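Glycerol kinase, putative (PDB 2W40) probably catalyses the ATP-dependent phosphorylation of glycerol to sn-glycerol 3-phosphate, the single step of glycerol degradation by the glycerol kinase pathway. Local coordinates at residues Gly247-Ala252 with Lys265-Thr270; Phe273-Thr278 with Lys304-Gly309. All coordinates share one frame; numbering follows the deposited sequence.

Contact 1 of 2, residues Gly247-Ala252 with Lys265-Thr270; sequences GDQQSA and KCTYGT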
loop_
_atom_site.group_PDB
_atom_site.type_symbol
_atom_site.label_atom_id
_atom_site.label_comp_id
_atom_site.label_asym_id
_atom_site.label_seq_id
_atom_site.Cartn_x
_atom_site.Cartn_y
_atom_site.Cartn_z
ATOM N N GLY C 247 23.953 7.495 -24.339
ATOM C CA GLY C 247 22.975 7.315 -23.300
ATOM C C GLY C 247 22.308 5.908 -23.391
ATOM O O GLY C 247 22.177 5.337 -24.467
ATOM N N ASP C 248 22.005 5.314 -22.227
ATOM C CA ASP C 248 21.543 3.945 -22.163
ATOM C C ASP C 248 20.372 3.628 -23.037
ATOM O O ASP C 248 20.428 2.589 -23.790
ATOM C CB ASP C 248 21.455 3.363 -20.747
ATOM C CG ASP C 248 20.441 4.075 -19.801
ATOM O OD1 ASP C 248 19.730 4.985 -20.236
ATOM O OD2 ASP C 248 20.406 3.692 -18.593
ATOM N N GLN C 249 19.350 4.481 -23.021
ATOM C CA GLN C 249 18.099 4.097 -23.756
ATOM C C GLN C 249 18.366 4.203 -25.298
ATOM O O GLN C 249 17.792 3.445 -26.102
ATOM C CB GLN C 249 16.936 4.891 -23.301
ATOM C CG GLN C 249 16.577 4.651 -21.819
ATOM C CD GLN C 249 16.568 3.157 -21.450
ATOM O OE1 GLN C 249 15.937 2.376 -22.223
ATOM N NE2 GLN C 249 17.318 2.728 -20.409
ATOM N N GLN C 250 19.148 5.209 -25.734
ATOM C CA GLN C 250 19.611 5.293 -27.118
ATOM C C GLN C 250 20.530 4.122 -27.467
ATOM O O GLN C 250 20.447 3.541 -28.585
ATOM C CB GLN C 250 20.292 6.661 -27.329
ATOM C CG GLN C 250 19.321 7.788 -27.442
ATOM C CD GLN C 250 19.096 8.589 -26.180
ATOM O OE1 GLN C 250 19.268 8.040 -25.071
ATOM N NE2 GLN C 250 18.581 9.887 -26.328
ATOM N N SER C 251 21.337 3.688 -26.521
ATOM C CA SER C 251 22.196 2.470 -26.705
ATOM C C SER C 251 21.326 1.271 -27.074
ATOM O O SER C 251 21.652 0.505 -27.980
ATOM C CB SER C 251 23.109 2.193 -25.521
ATOM O OG SER C 251 24.174 1.368 -25.880
ATOM N N ALA C 252 20.210 1.108 -26.392
ATOM C CA ALA C 252 19.292 0.032 -26.641
ATOM C C ALA C 252 18.653 0.107 -28.035
ATOM O O ALA C 252 18.320 -0.952 -28.663
ATOM C CB ALA C 252 18.210 0.062 -25.548
ATOM N N LYS C 265 11.321 0.847 -30.114
ATOM C CA LYS C 265 11.669 -0.154 -29.092
ATOM C C LYS C 265 11.170 0.339 -27.738
ATOM O O LYS C 265 10.980 1.526 -27.508
ATOM C CB LYS C 265 13.119 -0.435 -29.061
ATOM C CG LYS C 265 14.001 0.775 -28.568
ATOM C CD LYS C 265 14.264 0.669 -27.025
ATOM C CE LYS C 265 14.999 1.876 -26.467
ATOM N NZ LYS C 265 14.792 1.946 -25.026
ATOM N N CYS C 266 11.068 -0.589 -26.829
ATOM C CA CYS C 266 10.743 -0.321 -25.439
ATOM C C CYS C 266 11.628 -1.169 -24.544
ATOM O O CYS C 266 11.679 -2.386 -24.699
ATOM C CB CYS C 266 9.286 -0.578 -25.200
ATOM S SG CYS C 266 8.785 -0.119 -23.544
ATOM N N THR C 267 12.392 -0.518 -23.649
ATOM C CA THR C 267 13.224 -1.155 -22.693
ATOM C C THR C 267 12.577 -1.119 -21.324
ATOM O O THR C 267 12.153 -0.048 -20.876
ATOM C CB THR C 267 14.646 -0.465 -22.631
ATOM O OG1 THR C 267 15.310 -0.488 -23.944
ATOM C CG2 THR C 267 15.531 -1.137 -21.611
ATOM N N TYR C 268 12.557 -2.287 -20.668
ATOM C CA TYR C 268 12.052 -2.470 -19.355
ATOM C C TYR C 268 13.261 -2.673 -18.432
ATOM O O TYR C 268 14.001 -3.673 -18.507
ATOM C CB TYR C 268 11.133 -3.716 -19.252
ATOM C CG TYR C 268 9.863 -3.607 -20.081
ATOM C CD1 TYR C 268 8.654 -3.365 -19.507
ATOM C CD2 TYR C 268 9.845 -3.894 -21.420
ATOM C CE1 TYR C 268 7.510 -3.302 -20.222
ATOM C CE2 TYR C 268 8.622 -3.789 -22.177
ATOM C CZ TYR C 268 7.488 -3.543 -21.577
ATOM O OH TYR C 268 6.320 -3.530 -22.367
ATOM N N GLY C 269 13.430 -1.744 -17.527
ATOM C CA GLY C 269 14.525 -1.730 -16.592
ATOM C C GLY C 269 14.097 -1.044 -15.279
ATOM O O GLY C 269 12.960 -1.152 -14.869
ATOM N N THR C 270 15.030 -0.318 -14.652
ATOM C CA THR C 270 14.651 0.555 -13.521
ATOM C C THR C 270 13.456 1.438 -13.848
ATOM O O THR C 270 12.513 1.551 -13.022
ATOM C CB THR C 270 15.876 1.398 -13.136
ATOM O OG1 THR C 270 16.998 0.557 -12.771
ATOM C CG2 THR C 270 15.626 2.316 -12.011
#
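Q249, on the first turn of helix 248-255, meets K265 and T267 of strand 264-268, and A252 packs against the same two residues one turn further on, joining parts of the N- and C-terminal FGGY kinase regions. The tight part is polar at its centre. The amide OE1 of Q249 accepts a weak hydrogen bond from K265 NZ at 3.1 Å and presses on T267 CB, also at 3.1 Å. It gets there because CG lies beside the backbone N (chi1 -63°) and the chain bends again at chi2, curling the amide toward the strand. The lysine crosses this side chain at about a right angle. Its ammonium group also donates to T267 OG1 at 2.7 Å, an oxygen bonded to D414 OD2 as well, and to F273 O. A252 closes the flank, with CB 3.4 Å from T267 OG1. Beyond the strand the chain leaves the helix; G269 and T270, in the following loop, are partly exposed, and T270 belongs to the ADP site. Q249 NE2 and D248 OD1 each hydrogen-bond to the bound glycerol. The buried lysine charge, met by T267 OG1 and F273 O, may thus help to orient an amide whose NH2 binds glycerol, consistent with a place in the substrate pocket.

Contact 2 of 2, residues Phe273-Thr278 with Lys304-Gly309; sequences FLLINT and KYALEG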
loop_
_atom_site.group_PDB
_atom_site.type_symbol
_atom_site.label_atom_id
_atom_site.label_comp_id
_atom_site.label_asym_id
_atom_site.label_seq_id
_atom_site.Cartn_x
_atom_site.Cartn_y
_atom_site.Cartn_z
ATOM N N PHE C 273 11.330 2.815 -21.020
ATOM C CA PHE C 273 11.600 3.881 -21.999
ATOM C C PHE C 273 11.291 3.406 -23.428
ATOM O O PHE C 273 11.933 2.504 -23.920
ATOM C CB PHE C 273 13.028 4.357 -21.894
ATOM C CG PHE C 273 13.367 4.788 -20.479
ATOM C CD1 PHE C 273 13.081 6.088 -20.064
ATOM C CD2 PHE C 273 13.829 3.921 -19.550
ATOM C CE1 PHE C 273 13.274 6.462 -18.754
ATOM C CE2 PHE C 273 14.103 4.369 -18.276
ATOM C CZ PHE C 273 13.750 5.619 -17.907
ATOM N N LEU C 274 10.319 4.062 -24.068
ATOM C CA LEU C 274 9.946 3.765 -25.452
ATOM C C LEU C 274 10.541 4.873 -26.305
ATOM O O LEU C 274 10.246 6.059 -26.073
ATOM C CB LEU C 274 8.435 3.713 -25.575
ATOM C CG LEU C 274 7.902 3.073 -26.914
ATOM C CD1 LEU C 274 6.479 2.613 -26.766
ATOM C CD2 LEU C 274 7.991 4.126 -27.952
ATOM N N LEU C 275 11.340 4.492 -27.321
ATOM C CA LEU C 275 11.795 5.432 -28.300
ATOM C C LEU C 275 11.368 5.010 -29.692
ATOM O O LEU C 275 11.486 3.816 -30.069
ATOM C CB LEU C 275 13.302 5.614 -28.281
ATOM C CG LEU C 275 13.847 6.441 -27.077
ATOM C CD1 LEU C 275 13.986 5.600 -25.798
ATOM C CD2 LEU C 275 15.214 7.096 -27.437
ATOM N N ILE C 276 10.929 5.989 -30.452
ATOM C CA ILE C 276 10.683 5.769 -31.892
ATOM C C ILE C 276 11.624 6.605 -32.720
ATOM O O ILE C 276 11.724 7.806 -32.491
ATOM C CB ILE C 276 9.177 6.049 -32.265
ATOM C CG1 ILE C 276 8.913 5.640 -33.746
ATOM C CG2 ILE C 276 8.716 7.480 -31.910
ATOM C CD1 ILE C 276 7.391 5.413 -34.120
ATOM N N ASN C 277 12.236 6.011 -33.755
ATOM C CA ASN C 277 13.111 6.700 -34.643
ATOM C C ASN C 277 12.308 7.558 -35.630
ATOM O O ASN C 277 11.434 7.070 -36.299
ATOM C CB ASN C 277 13.989 5.645 -35.324
ATOM C CG ASN C 277 15.144 6.191 -36.166
ATOM O OD1 ASN C 277 15.003 7.158 -36.899
ATOM N ND2 ASN C 277 16.261 5.442 -36.154
ATOM N N THR C 278 12.588 8.857 -35.660
ATOM C CA THR C 278 11.869 9.803 -36.527
ATOM C C THR C 278 12.747 10.196 -37.721
ATOM O O THR C 278 12.459 11.169 -38.435
ATOM C CB THR C 278 11.336 11.052 -35.746
ATOM O OG1 THR C 278 12.457 11.800 -35.284
ATOM C CG2 THR C 278 10.380 10.716 -34.557
ATOM N N LYS C 304 20.059 11.211 -36.321
ATOM C CA LYS C 304 18.720 10.644 -36.338
ATOM C C LYS C 304 18.099 11.028 -34.982
ATOM O O LYS C 304 18.758 10.982 -33.959
ATOM C CB LYS C 304 18.728 9.137 -36.502
ATOM C CG LYS C 304 19.384 8.646 -37.844
ATOM C CD LYS C 304 18.772 9.222 -39.118
ATOM C CE LYS C 304 19.466 8.704 -40.433
ATOM N NZ LYS C 304 18.810 7.486 -40.920
ATOM N N TYR C 305 16.873 11.482 -35.085
ATOM C CA TYR C 305 16.059 11.914 -33.963
ATOM C C TYR C 305 15.094 10.841 -33.510
ATOM O O TYR C 305 14.858 9.878 -34.177
ATOM C CB TYR C 305 15.340 13.218 -34.331
ATOM C CG TYR C 305 16.254 14.361 -34.397
ATOM C CD1 TYR C 305 16.546 15.079 -33.230
ATOM C CD2 TYR C 305 16.843 14.776 -35.600
ATOM C CE1 TYR C 305 17.393 16.184 -33.287
ATOM C CE2 TYR C 305 17.665 15.918 -35.698
ATOM C CZ TYR C 305 17.957 16.632 -34.542
ATOM O OH TYR C 305 18.826 17.686 -34.519
ATOM N N ALA C 306 14.463 11.097 -32.379
ATOM C CA ALA C 306 13.530 10.163 -31.764
ATOM C C ALA C 306 12.485 10.954 -30.972
ATOM O O ALA C 306 12.679 12.131 -30.604
ATOM C CB ALA C 306 14.178 9.138 -30.895
ATOM N N LEU C 307 11.377 10.301 -30.734
ATOM C CA LEU C 307 10.318 10.682 -29.740
ATOM C C LEU C 307 10.426 9.676 -28.653
ATOM O O LEU C 307 10.616 8.494 -28.921
ATOM C CB LEU C 307 8.928 10.744 -30.352
ATOM C CG LEU C 307 8.553 11.997 -31.024
ATOM C CD1 LEU C 307 7.106 11.897 -31.685
ATOM C CD2 LEU C 307 8.592 13.262 -30.146
ATOM N N GLU C 308 10.358 10.116 -27.422
ATOM C CA GLU C 308 10.543 9.212 -26.286
ATOM C C GLU C 308 9.456 9.412 -25.235
ATOM O O GLU C 308 9.092 10.543 -24.857
ATOM C CB GLU C 308 11.879 9.452 -25.545
ATOM C CG GLU C 308 12.044 8.653 -24.212
ATOM C CD GLU C 308 13.410 8.739 -23.533
ATOM O OE1 GLU C 308 14.434 8.916 -24.255
ATOM O OE2 GLU C 308 13.429 8.611 -22.299
ATOM N N GLY C 309 8.982 8.274 -24.750
ATOM C CA GLY C 309 8.080 8.138 -23.622
ATOM C C GLY C 309 8.785 7.484 -22.493
ATOM O O GLY C 309 9.279 6.382 -22.616
HETATM O O HOH W 1 16.473 6.679 -39.338
HETATM O O HOH W 2 11.986 13.627 -33.234
#
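L274 and G309 form an antiparallel hydrogen-bonded pair that joins strands 272-279 and 304-311, neighbours in the mixed sheet of the C-terminal FGGY domain, of the sugar kinase/Hsp70/actin superfamily. I276 with L307 forms the next. Within each pair the backbones bond in both directions: L274 N to G309 O and G309 N to L274 O are each 2.9 Å, while I276 N reaches L307 O at 3.0 Å almost in line with the carbonyl. In the last bond, T278 N to Y305 O, 2.9 Å, the donor stands 40° out of the carbonyl plane. Non-hydrogen-bonded pairs alternate with these, L275 with E308 between them and N277 with A306 beyond I276/L307; here CA-H groups approach carbonyl oxygens, as A306 CA does to I276 O.

Apolar packing differs on the two faces. On one, I276 CG2 lies 3.6 Å from L307 CB, and L274 continues the layer against helix 377-403. On the other, L275 and E308 run side by side, with L275 CD2 also 4.1 Å from A306 CB.

Polar groups gather at the ends. E308 extends from a CG anti to its backbone N (chi1 172°) and brings OE2 to 3.4 Å from F273 CD1, the carboxylate plane 81° from the ring. Its OE1 forms salt bridges with R85 and R189, OE2 bonds to S310 OG, and R85 makes a cation-pi contact with F273. At the far end a water joins N277 OD1, which G279 N also binds, to K304 NZ.

Five backbone hydrogen bonds join the strands, whereas E308 places a carboxylate, probably kept ionised by its two arginines, beside the F273 ring.

Overall arrangement
Both contacts are buried, but contact 1 lies nearer the centre of the chain and contact 2 is a step further out, with the partly exposed K304 at its edge. They share one sheet: strands 264-268 and 272-279 are neighbours, probably bonded through K265 N to L275 O and T267 O to F273 N, so contact 2 adds the third strand, 304-311. Contact 1 lays a helix beside this sheet and rests on a few side-chain contacts, one weakly hydrogen-bonded, next to glycerol, whereas contact 2 is regular strand pairing within the sheet. Q249 packs on F273 where the two meet, and R85 lies near both.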